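Local coordinates for BH1408 protein (Bacillus halodurans, PDB 4E0A) that probably acts as an N-acetyltransferase of the GNAT family, transferring an acetyl group to an amine, at residues A[12-20]-A[63-71]. The protein carries 1 engineered substitution. Numbering follows the deposited sequence.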
loop_
_atom_site.group_PDB
_atom_site.type_symbol
_atom_site.label_atom_id
_atom_site.label_comp_id
_atom_site.label_asym_id
_atom_site.label_seq_id
_atom_site.Cartn_x
_atom_site.Cartn_y
_atom_site.Cartn_z
ATOM N N GLU A 12 -0.287 22.860 17.402
ATOM C CA GLU A 12 -0.007 22.203 18.673
ATOM C C GLU A 12 -1.070 21.174 19.038
ATOM O O GLU A 12 -0.753 20.050 19.426
ATOM C CB GLU A 12 0.189 23.229 19.810
ATOM C CG GLU A 12 1.632 23.708 19.893
ATOM C CD GLU A 12 1.864 24.813 20.912
ATOM O OE1 GLU A 12 0.971 25.078 21.743
ATOM O OE2 GLU A 12 2.957 25.423 20.867
ATOM N N GLU A 13 -2.329 21.557 18.889
ATOM C CA GLU A 13 -3.429 20.642 19.137
ATOM C C GLU A 13 -3.474 19.492 18.150
ATOM O O GLU A 13 -3.692 18.346 18.538
ATOM C CB GLU A 13 -4.745 21.386 19.066
ATOM C CG GLU A 13 -4.950 22.275 20.228
ATOM C CD GLU A 13 -6.295 22.054 20.809
ATOM O OE1 GLU A 13 -6.508 20.984 21.425
ATOM O OE2 GLU A 13 -7.140 22.938 20.612
ATOM N N VAL A 14 -3.310 19.797 16.868
ATOM C CA VAL A 14 -3.295 18.737 15.872
ATOM C C VAL A 14 -2.132 17.769 16.123
ATOM O O VAL A 14 -2.300 16.554 16.012
ATOM C CB VAL A 14 -3.250 19.309 14.454
ATOM C CG1 VAL A 14 -2.980 18.188 13.413
ATOM C CG2 VAL A 14 -4.560 20.052 14.164
ATOM N N ALA A 15 -0.968 18.305 16.494
ATOM C CA ALA A 15 0.191 17.465 16.797
ATOM C C ALA A 15 -0.068 16.502 17.959
ATOM O O ALA A 15 0.324 15.327 17.916
ATOM C CB ALA A 15 1.446 18.325 17.053
ATOM N N ARG A 16 -0.732 17.002 18.991
ATOM C CA ARG A 16 -1.042 16.201 20.169
ATOM C C ARG A 16 -1.911 15.005 19.790
ATOM O O ARG A 16 -1.663 13.866 20.215
ATOM C CB ARG A 16 -1.750 17.066 21.220
ATOM C CG ARG A 16 -2.181 16.301 22.469
ATOM C CD ARG A 16 -2.862 17.209 23.480
ATOM N NE ARG A 16 -4.138 17.745 23.005
ATOM C CZ ARG A 16 -5.307 17.125 23.152
ATOM N NH1 ARG A 16 -5.356 15.944 23.757
ATOM N NH2 ARG A 16 -6.424 17.685 22.702
ATOM N N LEU A 17 -2.926 15.262 18.974
ATOM C CA LEU A 17 -3.773 14.187 18.461
ATOM C C LEU A 17 -2.985 13.202 17.605
ATOM O O LEU A 17 -3.176 11.995 17.721
ATOM C CB LEU A 17 -4.934 14.760 17.642
ATOM C CG LEU A 17 -6.220 15.124 18.390
ATOM C CD1 LEU A 17 -5.983 15.763 19.743
ATOM C CD2 LEU A 17 -7.048 16.047 17.501
ATOM N N HIS A 18 -2.106 13.710 16.747
ATOM C CA HIS A 18 -1.315 12.824 15.902
ATOM C C HIS A 18 -0.467 11.887 16.760
ATOM O O HIS A 18 -0.308 10.702 16.447
ATOM C CB HIS A 18 -0.426 13.611 14.942
ATOM C CG HIS A 18 0.356 12.738 14.006
ATOM N ND1 HIS A 18 1.624 12.281 14.299
ATOM C CD2 HIS A 18 0.048 12.231 12.788
ATOM C CE1 HIS A 18 2.066 11.537 13.300
ATOM N NE2 HIS A 18 1.130 11.488 12.373
ATOM N N THR A 19 0.047 12.427 17.860
ATOM C CA THR A 19 0.886 11.658 18.774
ATOM C C THR A 19 0.155 10.496 19.460
ATOM O O THR A 19 0.738 9.417 19.605
ATOM C CB THR A 19 1.575 12.581 19.798
ATOM O OG1 THR A 19 2.500 13.417 19.094
ATOM C CG2 THR A 19 2.341 11.769 20.854
ATOM N N GLN A 20 -1.097 10.708 19.889
ATOM C CA GLN A 20 -1.898 9.611 20.430
ATOM C C GLN A 20 -1.879 8.432 19.466
ATOM O O GLN A 20 -1.577 7.299 19.857
ATOM C CB GLN A 20 -3.355 10.035 20.663
ATOM C CG GLN A 20 -3.548 11.118 21.689
ATOM C CD GLN A 20 -5.002 11.545 21.813
ATOM O OE1 GLN A 20 -5.895 10.958 21.193
ATOM N NE2 GLN A 20 -5.245 12.575 22.611
ATOM N N ARG A 63 -13.513 25.571 23.564
ATOM C CA ARG A 63 -12.534 26.650 23.509
ATOM C C ARG A 63 -11.120 26.096 23.641
ATOM O O ARG A 63 -10.818 25.346 24.574
ATOM C CB ARG A 63 -12.804 27.709 24.592
ATOM C CG ARG A 63 -13.605 27.208 25.784
ATOM C CD ARG A 63 -12.850 27.332 27.106
ATOM N NE ARG A 63 -12.667 28.722 27.520
ATOM C CZ ARG A 63 -12.573 29.119 28.787
ATOM N NH1 ARG A 63 -12.654 28.236 29.774
ATOM N NH2 ARG A 63 -12.405 30.405 29.067
ATOM N N GLU A 64 -10.275 26.453 22.677
ATOM C CA GLU A 64 -8.887 25.999 22.628
ATOM C C GLU A 64 -8.767 24.470 22.636
ATOM O O GLU A 64 -7.810 23.924 23.190
ATOM C CB GLU A 64 -8.070 26.618 23.775
ATOM C CG GLU A 64 -8.021 28.154 23.764
ATOM C CD GLU A 64 -8.737 28.794 24.956
ATOM O OE1 GLU A 64 -9.334 28.055 25.772
ATOM O OE2 GLU A 64 -8.701 30.040 25.078
ATOM N N LYS A 65 -9.735 23.784 22.026
ATOM C CA LYS A 65 -9.671 22.324 21.916
ATOM C C LYS A 65 -10.133 21.745 20.568
ATOM O O LYS A 65 -11.318 21.778 20.221
ATOM C CB LYS A 65 -10.357 21.619 23.091
ATOM C CG LYS A 65 -9.408 21.263 24.232
ATOM C CD LYS A 65 -9.923 20.068 25.029
ATOM C CE LYS A 65 -8.922 19.599 26.089
ATOM N NZ LYS A 65 -7.703 18.942 25.512
ATOM N N ILE A 66 -9.173 21.202 19.822
ATOM C CA ILE A 66 -9.470 20.468 18.598
ATOM C C ILE A 66 -9.821 19.036 18.983
ATOM O O ILE A 66 -8.984 18.321 19.539
ATOM C CB ILE A 66 -8.241 20.436 17.662
ATOM C CG1 ILE A 66 -7.846 21.846 17.217
ATOM C CG2 ILE A 66 -8.482 19.509 16.450
ATOM C CD1 ILE A 66 -8.903 22.549 16.444
ATOM N N GLY A 67 -11.049 18.615 18.695
ATOM C CA GLY A 67 -11.459 17.256 19.005
ATOM C C GLY A 67 -11.080 16.203 17.974
ATOM O O GLY A 67 -11.076 15.018 18.282
ATOM N N ALA A 68 -10.775 16.631 16.749
ATOM C CA ALA A 68 -10.450 15.709 15.668
ATOM C C ALA A 68 -9.834 16.473 14.511
ATOM O O ALA A 68 -10.059 17.670 14.363
ATOM C CB ALA A 68 -11.713 15.005 15.184
ATOM N N TYR A 69 -9.080 15.781 13.670
ATOM C CA TYR A 69 -8.620 16.415 12.441
ATOM C C TYR A 69 -8.378 15.373 11.380
ATOM O O TYR A 69 -8.288 14.168 11.659
ATOM C CB TYR A 69 -7.329 17.208 12.661
ATOM C CG TYR A 69 -6.086 16.345 12.615
ATOM C CD1 TYR A 69 -5.692 15.616 13.731
ATOM C CD2 TYR A 69 -5.312 16.249 11.453
ATOM C CE1 TYR A 69 -4.556 14.800 13.709
ATOM C CE2 TYR A 69 -4.149 15.427 11.428
ATOM C CZ TYR A 69 -3.797 14.709 12.564
ATOM O OH TYR A 69 -2.675 13.892 12.575
ATOM N N SER A 70 -8.244 15.845 10.153
ATOM C CA SER A 70 -7.921 14.951 9.056
ATOM C C SER A 70 -7.055 15.683 8.047
ATOM O O SER A 70 -7.174 16.908 7.879
ATOM C CB SER A 70 -9.200 14.435 8.382
ATOM O OG SER A 70 -8.876 13.490 7.371
ATOM N N VAL A 71 -6.152 14.939 7.406
ATOM C CA VAL A 71 -5.379 15.474 6.301
ATOM C C VAL A 71 -5.694 14.646 5.066
ATOM O O VAL A 71 -5.628 13.423 5.114
ATOM C CB VAL A 71 -3.869 15.368 6.564
ATOM C CG1 VAL A 71 -3.093 15.916 5.360
ATOM C CG2 VAL A 71 -3.498 16.114 7.841
#
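Val14 sets CG1 over the centre of the Tyr69 ring, a CH-pi contact 3.4 Å from the centroid and 4° off the ring normal. This branch lies anti to the backbone N (chi1 170°), and the two side chains cross at about a right angle. Leu17 reaches the same ring at its edge, with CB 4.0 Å from Tyr69 CE1. Leu17 CD2 packs on Ile66 CG2. The Tyr69 OH is buried at the edge of the His18 ring, 3.2 Å from His18 CD2, and has no hydrogen-bond partner; His18 ND1 is bonded to Thr39. At the start of strand 65-77, Ile66 N donates to both Glu13 oxygens, 2.8 Å from OE2 and 3.1 Å from OE1. It meets them from above the carboxylate plane. Glu13 OE1 also takes a salt bridge from Arg16 NH2, which pairs with Asp97 as well. Lys65 NZ lies over a face of this guanidinium, 3.3 Å from Arg16 NH2, a close approach of like charges. Replacing Glu13 by alanine would probably leave Ile66 N without its carboxylate acceptors and both cations less well balanced. Helix 11-28 packs on the GNAT sheet through an apolar patch, while one carboxylate grips the strand backbone and probably offsets positive charge.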